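Local coordinates for protein monothiol glutaredoxin-S14, chloroplastic (Arabidopsis thaliana, PDB 3IPZ) that may donate iron-sulfur clusters in chloroplasts, forming a [2Fe-2S]-bridged homodimer, and probably binds glutathione through its thioredoxin-fold glutaredoxin domain, at residues A[64-67]-A[73-76]; A[13-16]-A[22-25]. All blocks are in the same frame, centred on the assembly; numbering follows the deposited sequence.

Contact 1 (A[64-67]-A[73-76]); sequences GLKE and TFPQ
The ring of F74 points its far end at helix 59-69 and is met there by two consecutive helical residues. L65 approaches in the plane of the ring, its CB lying 3.9 Å from F74 CZ, so the contact is with the ring edge. K66 instead comes obliquely: its CG is 4.0 Å from F74 CE1, and the two side chains cross at about a right angle. CG is the one K66 side-chain atom that touches the rim; the rest of the chain leads away from the ring. F74 reaches this far because its CG stands opposite the carbonyl carbon, beside the backbone N (chi1 -60°), which carries the ring over to the helix.

The amide nitrogen of Q76 lies over one face of the ring, near its rim. This NE2 sits 3.3 Å above the F74 ring plane, while also donating to T73 O at 2.9 Å with an N-H...O angle of 151°. That acceptor lies close to the amide plane of Q76, which fixes the rotation of the amide. Its other end is held too: Q76 OE1 accepts a hydrogen bond from the hydroxyl of S69. The weak contact of that hydroxyl with L65 O can only share the same proton or compete for it; the two oxygens, Q76 OE1 and L65 O, are 3.6 Å apart.

Between F74 and P75 the peptide is cis, the cis-proline loop characteristic of the thioredoxin fold. With no hydrogen bond directly joining the two segments, apolar packing and the S69 hydroxyl connect helix to loop; the CG methylene of K66 touches the ring at CE1, and K66 and F74 thus lie next to each other, consistent with their inferred role in binding glutathione.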
# COMPACT_ATOMS: atom_id res chain seq x y z
N GLY A 64 -9.25 -10.05 1.29
CA GLY A 64 -8.71 -10.07 2.64
C GLY A 64 -8.15 -8.71 3.05
O GLY A 64 -8.33 -8.26 4.18
N LEU A 65 -7.46 -8.05 2.12
CA LEU A 65 -6.89 -6.74 2.41
C LEU A 65 -7.97 -5.69 2.66
O LEU A 65 -7.81 -4.82 3.51
CB LEU A 65 -5.96 -6.32 1.27
CG LEU A 65 -4.56 -6.94 1.36
CD1 LEU A 65 -3.82 -6.81 0.04
CD2 LEU A 65 -3.80 -6.27 2.47
N LYS A 66 -9.08 -5.76 1.93
CA LYS A 66 -10.16 -4.81 2.14
C LYS A 66 -10.61 -4.88 3.60
O LYS A 66 -10.91 -3.86 4.22
CB LYS A 66 -11.35 -5.14 1.22
CG LYS A 66 -11.14 -4.79 -0.24
CD LYS A 66 -12.32 -5.26 -1.12
CE LYS A 66 -13.64 -4.58 -0.71
NZ LYS A 66 -14.76 -4.84 -1.66
N GLU A 67 -10.64 -6.08 4.16
CA GLU A 67 -11.06 -6.24 5.54
C GLU A 67 -9.95 -5.90 6.51
O GLU A 67 -10.18 -5.25 7.52
CB GLU A 67 -11.54 -7.67 5.79
CG GLU A 67 -12.25 -7.82 7.13
CD GLU A 67 -12.75 -9.24 7.38
OE1 GLU A 67 -13.45 -9.77 6.49
OE2 GLU A 67 -12.45 -9.80 8.46
N THR A 73 -11.08 -0.11 -1.35
CA THR A 73 -10.39 -0.15 -2.63
C THR A 73 -8.88 -0.13 -2.58
O THR A 73 -8.27 -0.28 -1.53
CB THR A 73 -10.73 1.03 -3.56
OG1 THR A 73 -11.70 1.88 -2.94
CG2 THR A 73 -11.21 0.49 -4.91
N PHE A 74 -8.32 0.09 -3.76
CA PHE A 74 -6.89 0.15 -3.96
C PHE A 74 -6.66 1.28 -4.93
O PHE A 74 -7.50 1.58 -5.78
CB PHE A 74 -6.39 -1.18 -4.53
CG PHE A 74 -6.67 -2.35 -3.64
CD1 PHE A 74 -7.87 -3.04 -3.73
CD2 PHE A 74 -5.76 -2.70 -2.65
CE1 PHE A 74 -8.16 -4.06 -2.84
CE2 PHE A 74 -6.05 -3.73 -1.75
CZ PHE A 74 -7.25 -4.41 -1.85
N PRO A 75 -5.47 1.89 -4.87
CA PRO A 75 -4.36 1.57 -3.98
C PRO A 75 -4.52 1.67 -2.47
O PRO A 75 -5.27 2.48 -1.93
CB PRO A 75 -3.26 2.50 -4.47
CG PRO A 75 -4.04 3.73 -4.85
CD PRO A 75 -5.20 3.13 -5.63
N GLN A 76 -3.75 0.82 -1.80
CA GLN A 76 -3.68 0.77 -0.35
C GLN A 76 -2.18 0.81 -0.07
O GLN A 76 -1.43 -0.04 -0.53
CB GLN A 76 -4.28 -0.54 0.17
CG GLN A 76 -5.78 -0.48 0.39
CD GLN A 76 -6.36 -1.76 0.97
OE1 GLN A 76 -5.69 -2.49 1.70
NE2 GLN A 76 -7.62 -2.03 0.66

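Contact 2 (A[13-16]-A[22-25]); sequences KLVN and LFMK
F23 gives up the most surface here, its ring leaving strand 20-24 to meet the last turn of helix 5-15 edge-on. Two consecutive residues, L14 and V15, receive it. CD1 of L14 lies in the ring plane, 3.6 Å from F23 CE2 and 3.7 Å from F23 CZ; the two side chains reach for each other from opposite directions, so a methyl of one abuts the rim of the other. V15 takes the adjoining part of the same edge: its CG1 is also in plane, 3.8 Å from F23 CE1, and its side chain crosses that of F23 at about a right angle. The outer rim from CE1 through CZ to CE2 is therefore bordered by two methyl groups.

Side-chain torsions set up this fit. CG1 of V15 is turned opposite the carbonyl carbon (chi1 -58°), which presents that branch to the ring. CG of F23 likewise stands anti to the carbonyl carbon (chi1 -68°), which directs the ring toward the helix.

Residues alternate along the strand: F23 looks to the helix 5-15 side, whereas L22 and M24 on either side of it pack against helix 34-45 across the sheet. F23 also touches V53 of the adjacent strand 51-54 as well as L65 and F74, and V15 touches Y68 of helix 59-69.

The segments bracket the short connection by which the first helix of the domain leads into an inner strand of its thioredoxin-like sheet, 20-24. Only carbon atoms meet across the contact, and no hydrogen bond spans it, so the helix end is held against the sheet here by hydrophobic burial and close van der Waals fit, without the directional constraint of a polar bond.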
# COMPACT_ATOMS: atom_id res chain seq x y z
N LYS A 13 2.60 -10.46 7.84
CA LYS A 13 3.97 -10.74 7.41
C LYS A 13 4.26 -9.98 6.12
O LYS A 13 5.32 -9.37 5.96
CB LYS A 13 4.15 -12.24 7.19
CG LYS A 13 5.55 -12.62 6.70
CD LYS A 13 5.72 -14.13 6.51
CE LYS A 13 7.10 -14.44 5.90
NZ LYS A 13 7.39 -15.89 5.81
N LEU A 14 3.29 -10.01 5.21
CA LEU A 14 3.42 -9.33 3.93
C LEU A 14 3.64 -7.82 4.08
O LEU A 14 4.55 -7.25 3.46
CB LEU A 14 2.17 -9.57 3.08
CG LEU A 14 2.36 -9.75 1.58
CD1 LEU A 14 1.05 -9.45 0.90
CD2 LEU A 14 3.44 -8.85 1.04
N VAL A 15 2.80 -7.15 4.88
CA VAL A 15 2.95 -5.70 5.04
C VAL A 15 4.19 -5.28 5.81
O VAL A 15 4.59 -4.11 5.76
CB VAL A 15 1.68 -5.05 5.67
CG1 VAL A 15 0.47 -5.35 4.80
CG2 VAL A 15 1.48 -5.53 7.10
N ASN A 16 4.82 -6.22 6.50
CA ASN A 16 6.03 -5.91 7.25
C ASN A 16 7.29 -6.42 6.56
O ASN A 16 8.39 -6.27 7.09
CB ASN A 16 5.96 -6.50 8.67
CG ASN A 16 5.02 -5.73 9.57
OD1 ASN A 16 5.35 -4.66 10.06
ND2 ASN A 16 3.82 -6.27 9.79
N LEU A 22 3.03 -1.31 -1.44
CA LEU A 22 1.87 -0.77 -2.14
C LEU A 22 1.00 -1.85 -2.78
O LEU A 22 1.48 -2.63 -3.59
CB LEU A 22 2.35 0.17 -3.24
CG LEU A 22 1.47 1.25 -3.84
CD1 LEU A 22 1.69 1.21 -5.34
CD2 LEU A 22 0.03 1.06 -3.48
N PHE A 23 -0.27 -1.90 -2.41
CA PHE A 23 -1.17 -2.86 -3.03
C PHE A 23 -1.90 -2.07 -4.10
O PHE A 23 -2.62 -1.13 -3.80
CB PHE A 23 -2.12 -3.44 -1.99
CG PHE A 23 -1.43 -4.31 -0.99
CD1 PHE A 23 -1.15 -3.83 0.29
CD2 PHE A 23 -1.00 -5.59 -1.34
CE1 PHE A 23 -0.45 -4.61 1.21
CE2 PHE A 23 -0.29 -6.38 -0.43
CZ PHE A 23 -0.01 -5.89 0.85
N MET A 24 -1.70 -2.44 -5.36
CA MET A 24 -2.29 -1.71 -6.48
C MET A 24 -2.96 -2.56 -7.55
O MET A 24 -2.98 -3.79 -7.48
CB MET A 24 -1.19 -0.89 -7.16
CG MET A 24 -0.09 -1.76 -7.76
SD MET A 24 1.32 -0.85 -8.43
CE MET A 24 0.51 0.05 -9.79
N LYS A 25 -3.53 -1.86 -8.53
CA LYS A 25 -4.17 -2.51 -9.66
C LYS A 25 -3.10 -2.43 -10.74
O LYS A 25 -2.82 -1.35 -11.28
CB LYS A 25 -5.43 -1.75 -10.06
CG LYS A 25 -6.52 -1.85 -9.01
CD LYS A 25 -7.81 -1.21 -9.45
CE LYS A 25 -8.89 -1.45 -8.42
NZ LYS A 25 -10.17 -0.76 -8.79

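Contact 2 closes before contact 1 opens, so the two come in series along the chain, yet their centres are just 9 Å apart. Both lie on one side of the mixed four-stranded sheet, where helices 5-15 and 59-69 pack. They join through neighbouring antiparallel strands: Q76 O and F23 N lie 2.9 Å apart, a probable hydrogen bond between strands 76-79 and 20-24. Packing adds L65 CD1 against F23 CD2 at 3.4 Å. F23 thus belongs to a continuous apolar layer linking both helices to the sheet, and F74, an inferred glutathione-binding residue, lies at its border, placing the cis-proline loop directly beside the domain's hydrophobic interior.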